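Local coordinates for protein HTH-type transcriptional regulator mcbR (Escherichia coli UMEA 3718-1, PDB 4P9F) that represses expression of McbA by binding its promoter region, preventing colanic acid overproduction and mucoidy, and is important for biofilm formation, at residues E147-E150 and Q151-R155; K15-L18 and S19-A22. All blocks are in the same frame, centred on the assembly; numbering follows the deposited sequence.

Contact 1. Residues E147-E150 and Q151-R155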
loop_
_atom_site.group_PDB
_atom_site.type_symbol
_atom_site.label_atom_id
_atom_site.label_comp_id
_atom_site.label_asym_id
_atom_site.label_seq_id
_atom_site.Cartn_x
_atom_site.Cartn_y
_atom_site.Cartn_z
ATOM N N GLU A 147 -0.399 6.629 4.139
ATOM C CA GLU A 147 -0.388 5.363 4.878
ATOM C C GLU A 147 0.313 4.285 4.069
ATOM O O GLU A 147 1.067 3.481 4.603
ATOM C CB GLU A 147 -1.809 4.898 5.248
ATOM C CG GLU A 147 -1.858 3.831 6.398
ATOM C CD GLU A 147 -1.536 2.372 5.971
ATOM O OE1 GLU A 147 -1.704 2.016 4.780
ATOM O OE2 GLU A 147 -1.122 1.565 6.844
HETATM N N MSE A 148 0.057 4.259 2.769
HETATM C CA MSE A 148 0.698 3.254 1.923
HETATM C C MSE A 148 2.218 3.456 1.888
HETATM O O MSE A 148 2.994 2.494 1.906
HETATM C CB MSE A 148 0.132 3.293 0.502
HETATM C CG MSE A 148 0.740 2.208 -0.382
HETATM SE SE MSE A 148 -0.319 1.806 -1.966
HETATM C CE MSE A 148 -1.947 1.287 -1.039
ATOM N N ILE A 149 2.638 4.712 1.841
ATOM C CA ILE A 149 4.065 5.032 1.880
ATOM C C ILE A 149 4.659 4.536 3.214
ATOM O O ILE A 149 5.696 3.882 3.228
ATOM C CB ILE A 149 4.313 6.552 1.678
ATOM C CG1 ILE A 149 3.956 6.964 0.233
ATOM C CG2 ILE A 149 5.782 6.925 2.001
ATOM C CD1 ILE A 149 3.985 8.498 -0.012
ATOM N N GLU A 150 3.971 4.795 4.320
ATOM C CA GLU A 150 4.435 4.298 5.624
ATOM C C GLU A 150 4.502 2.778 5.649
ATOM O O GLU A 150 5.431 2.184 6.216
ATOM C CB GLU A 150 3.500 4.780 6.728
ATOM C CG GLU A 150 3.588 6.257 6.994
ATOM C CD GLU A 150 2.909 6.634 8.285
ATOM O OE1 GLU A 150 1.704 6.922 8.222
ATOM O OE2 GLU A 150 3.555 6.610 9.356
ATOM N N GLN A 151 3.521 2.145 5.015
ATOM C CA GLN A 151 3.476 0.684 4.936
ATOM C C GLN A 151 4.735 0.143 4.225
ATOM O O GLN A 151 5.364 -0.823 4.665
ATOM C CB GLN A 151 2.214 0.269 4.195
ATOM C CG GLN A 151 1.609 -1.027 4.614
ATOM C CD GLN A 151 0.440 -1.420 3.729
ATOM O OE1 GLN A 151 0.392 -2.527 3.217
ATOM N NE2 GLN A 151 -0.498 -0.502 3.539
ATOM N N LEU A 152 5.116 0.793 3.133
ATOM C CA LEU A 152 6.284 0.351 2.369
ATOM C C LEU A 152 7.587 0.590 3.149
ATOM O O LEU A 152 8.522 -0.199 3.058
ATOM C CB LEU A 152 6.299 1.045 1.011
ATOM C CG LEU A 152 5.169 0.562 0.078
ATOM C CD1 LEU A 152 4.974 1.502 -1.128
ATOM C CD2 LEU A 152 5.455 -0.873 -0.418
ATOM N N TRP A 153 7.633 1.653 3.946
ATOM C CA TRP A 153 8.784 1.892 4.815
ATOM C C TRP A 153 8.934 0.793 5.864
ATOM O O TRP A 153 10.049 0.430 6.250
ATOM C CB TRP A 153 8.638 3.238 5.517
ATOM C CG TRP A 153 8.879 4.428 4.628
ATOM C CD1 TRP A 153 9.382 4.428 3.354
ATOM C CD2 TRP A 153 8.553 5.794 4.933
ATOM N NE1 TRP A 153 9.426 5.720 2.864
ATOM C CE2 TRP A 153 8.919 6.575 3.814
ATOM C CE3 TRP A 153 7.988 6.436 6.057
ATOM C CZ2 TRP A 153 8.748 7.964 3.782
ATOM C CZ3 TRP A 153 7.818 7.819 6.024
ATOM C CH2 TRP A 153 8.204 8.567 4.896
ATOM N N VAL A 154 7.799 0.312 6.366
ATOM C CA VAL A 154 7.786 -0.806 7.310
ATOM C C VAL A 154 8.339 -2.065 6.640
ATOM O O VAL A 154 9.118 -2.786 7.239
ATOM C CB VAL A 154 6.368 -1.093 7.849
ATOM C CG1 VAL A 154 6.352 -2.400 8.660
ATOM C CG2 VAL A 154 5.862 0.079 8.730
ATOM N N ARG A 155 7.935 -2.314 5.396
ATOM C CA ARG A 155 8.378 -3.496 4.644
ATOM C C ARG A 155 9.895 -3.443 4.359
ATOM O O ARG A 155 10.588 -4.435 4.486
ATOM C CB ARG A 155 7.594 -3.601 3.320
ATOM C CG ARG A 155 6.115 -3.911 3.491
ATOM C CD ARG A 155 5.869 -5.288 4.065
ATOM N NE ARG A 155 6.059 -6.398 3.121
ATOM C CZ ARG A 155 5.119 -6.775 2.246
ATOM N NH1 ARG A 155 3.982 -6.095 2.167
ATOM N NH2 ARG A 155 5.307 -7.810 1.450
#
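Helix 143-156 of the FCD domain brings Glu147 and Gln151 together one turn apart, on the face turned to the second subunit. Gln151 NE2 donates to Glu147 OE1 at 3.1 Å. The bond is bent, with an N-H...O angle of 140°. It uses the syn lone pair of OE1. OE1 lies close to the amide plane of Gln151, while the carboxylate as a whole is turned 44° from it. The bend of the Glu147 chain at chi2 (-79°) helps bring the carboxylate to Gln151. Gln151 also bonds Gln151 of the second subunit, and Arg155 forms a salt bridge with Glu147 of the second subunit, so this polar pair belongs to the dimer interface.

On another side of the helix, Ile149 and Trp153 lie side by side. Ile149 CG2 sits over one face of the indole, 3.9 Å from the centroid of the six-membered ring, in a CH-pi contact. Trp153 NE1 bonds Glu87 of helix 73-95, which ties the ring to a neighbouring helix. Met148 CG meets Leu152 CD1 loosely at 4.4 Å, and both residues pack on Leu86. Such i to i+4 pairing is typical of a regular alpha-helix within a helical bundle.

Contact 2. Residues K15-L18 and S19-A22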
loop_
_atom_site.group_PDB
_atom_site.type_symbol
_atom_site.label_atom_id
_atom_site.label_comp_id
_atom_site.label_asym_id
_atom_site.label_seq_id
_atom_site.Cartn_x
_atom_site.Cartn_y
_atom_site.Cartn_z
ATOM N N LYS A 15 5.685 -0.837 14.259
ATOM C CA LYS A 15 5.866 -0.258 12.914
ATOM C C LYS A 15 7.061 0.690 12.902
ATOM O O LYS A 15 7.884 0.673 11.980
ATOM C CB LYS A 15 4.611 0.476 12.468
ATOM C CG LYS A 15 3.444 -0.437 12.058
ATOM C CD LYS A 15 2.226 0.412 11.602
ATOM C CE LYS A 15 1.067 -0.464 11.083
ATOM N NZ LYS A 15 -0.140 0.342 10.627
ATOM N N HIS A 16 7.159 1.501 13.952
ATOM C CA HIS A 16 8.248 2.461 14.076
ATOM C C HIS A 16 9.596 1.744 14.173
ATOM O O HIS A 16 10.523 2.065 13.437
ATOM C CB HIS A 16 8.018 3.375 15.292
ATOM C CG HIS A 16 9.037 4.466 15.424
ATOM N ND1 HIS A 16 10.158 4.344 16.212
ATOM C CD2 HIS A 16 9.154 5.662 14.794
ATOM C CE1 HIS A 16 10.895 5.440 16.111
ATOM N NE2 HIS A 16 10.308 6.252 15.252
ATOM N N GLN A 17 9.677 0.742 15.049
ATOM C CA GLN A 17 10.888 -0.060 15.221
ATOM C C GLN A 17 11.309 -0.737 13.912
ATOM O O GLN A 17 12.476 -0.705 13.543
ATOM C CB GLN A 17 10.659 -1.151 16.279
ATOM C CG GLN A 17 10.415 -0.629 17.677
ATOM C CD GLN A 17 11.593 0.156 18.205
ATOM O OE1 GLN A 17 11.467 1.331 18.547
ATOM N NE2 GLN A 17 12.745 -0.494 18.287
ATOM N N LEU A 18 10.340 -1.319 13.204
ATOM C CA LEU A 18 10.610 -1.958 11.911
ATOM C C LEU A 18 11.122 -0.925 10.918
ATOM O O LEU A 18 12.162 -1.131 10.309
ATOM C CB LEU A 18 9.361 -2.661 11.370
ATOM C CG LEU A 18 8.983 -3.984 12.049
ATOM C CD1 LEU A 18 7.566 -4.387 11.659
ATOM C CD2 LEU A 18 9.974 -5.118 11.683
ATOM N N SER A 19 10.430 0.210 10.828
ATOM C CA SER A 19 10.729 1.275 9.874
ATOM C C SER A 19 12.124 1.894 10.005
ATOM O O SER A 19 12.743 2.252 8.990
ATOM C CB SER A 19 9.710 2.408 10.010
ATOM O OG SER A 19 8.422 1.949 9.661
ATOM N N ILE A 20 12.615 2.022 11.234
ATOM C CA ILE A 20 13.921 2.654 11.453
ATOM C C ILE A 20 15.072 1.645 11.470
ATOM O O ILE A 20 16.214 1.999 11.773
ATOM C CB ILE A 20 13.960 3.447 12.767
ATOM C CG1 ILE A 20 13.830 2.492 13.961
ATOM C CG2 ILE A 20 12.888 4.539 12.771
ATOM C CD1 ILE A 20 13.986 3.173 15.318
ATOM N N GLY A 21 14.768 0.395 11.134
ATOM C CA GLY A 21 15.773 -0.660 11.070
ATOM C C GLY A 21 16.252 -1.203 12.410
ATOM O O GLY A 21 17.310 -1.837 12.496
ATOM N N ALA A 22 15.454 -1.003 13.454
ATOM C CA ALA A 22 15.812 -1.457 14.793
ATOM C C ALA A 22 15.679 -2.975 14.946
ATOM O O ALA A 22 16.295 -3.574 15.825
ATOM C CB ALA A 22 14.940 -0.740 15.848
#
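His16 and Ile20 meet where helix 6-19 ends, in the gntR-family region. The isoleucine comes over one face of the imidazole. Its CG2 methyl lies 4.1 Å from the centroid of the His16 ring, 20° off the ring normal, and is offset toward the rim. This is a CH-pi contact. Ile20 CD1 reaches the same ring at His16 CE1, 3.9 Å away. The histidine holds CG anti to its own backbone N (chi1 -175°), which brings the ring near Ile20. His16 NE2 bonds Asn127 of helix 122-138, and this fixes the far end of the ring. With an alanine at Ile20, the His16 face would probably lose the cover of CG2 and CD1, and a gap is likely to open beside Ile126 of helix 122-138.

Ser19 turns back along the helix. Its OG donates to Lys15 O at 2.7 Å, from above the carbonyl plane. Ser19 N donates to the same oxygen at 2.8 Å, from the opposite face. Two bonds therefore grip Lys15 O.

Gln17 bends at chi2 (-62°), and its NE2 comes within 3.3 Å of the Ala22 CB methyl. At the same turn the backbone closes in a Schellman motif. Ala22 N bonds Gln17 O at 3.0 Å, and Gly21 N bonds Leu18 O at 3.1 Å. Gly21 is the C-prime residue and has positive phi, a conformation that residues with a CB adopt less readily.

The chemistry implies a helix end closed mainly by its own backbone. The carbonyls of Lys15 to Leu18 find N-H donors in the residues that follow, while Ile20 carries the apolar cover across to the imidazole.

Overall arrangement
Contact 1 is mostly buried, within helix 143-156 of the FCD domain. Contact 2 is only partly buried and ends helix 6-19 in the gntR-family region. Their centres are about 11 Å apart. They touch through Val154, whose CG2 lies 3.3 Å from Ser19 OG and whose CG1 lies 3.8 Å from Leu18 CD1. The two family regions therefore meet here within one chain. Both contacts also reach helix 122-138. The chemistry follows the place. Contact 1 is regular mid-helix pairing, and Gln151 and Arg155 make polar bonds to the second subunit. Contact 2 is a helix terminus capped by backbone bonds, and no other chain of the assembly touches it.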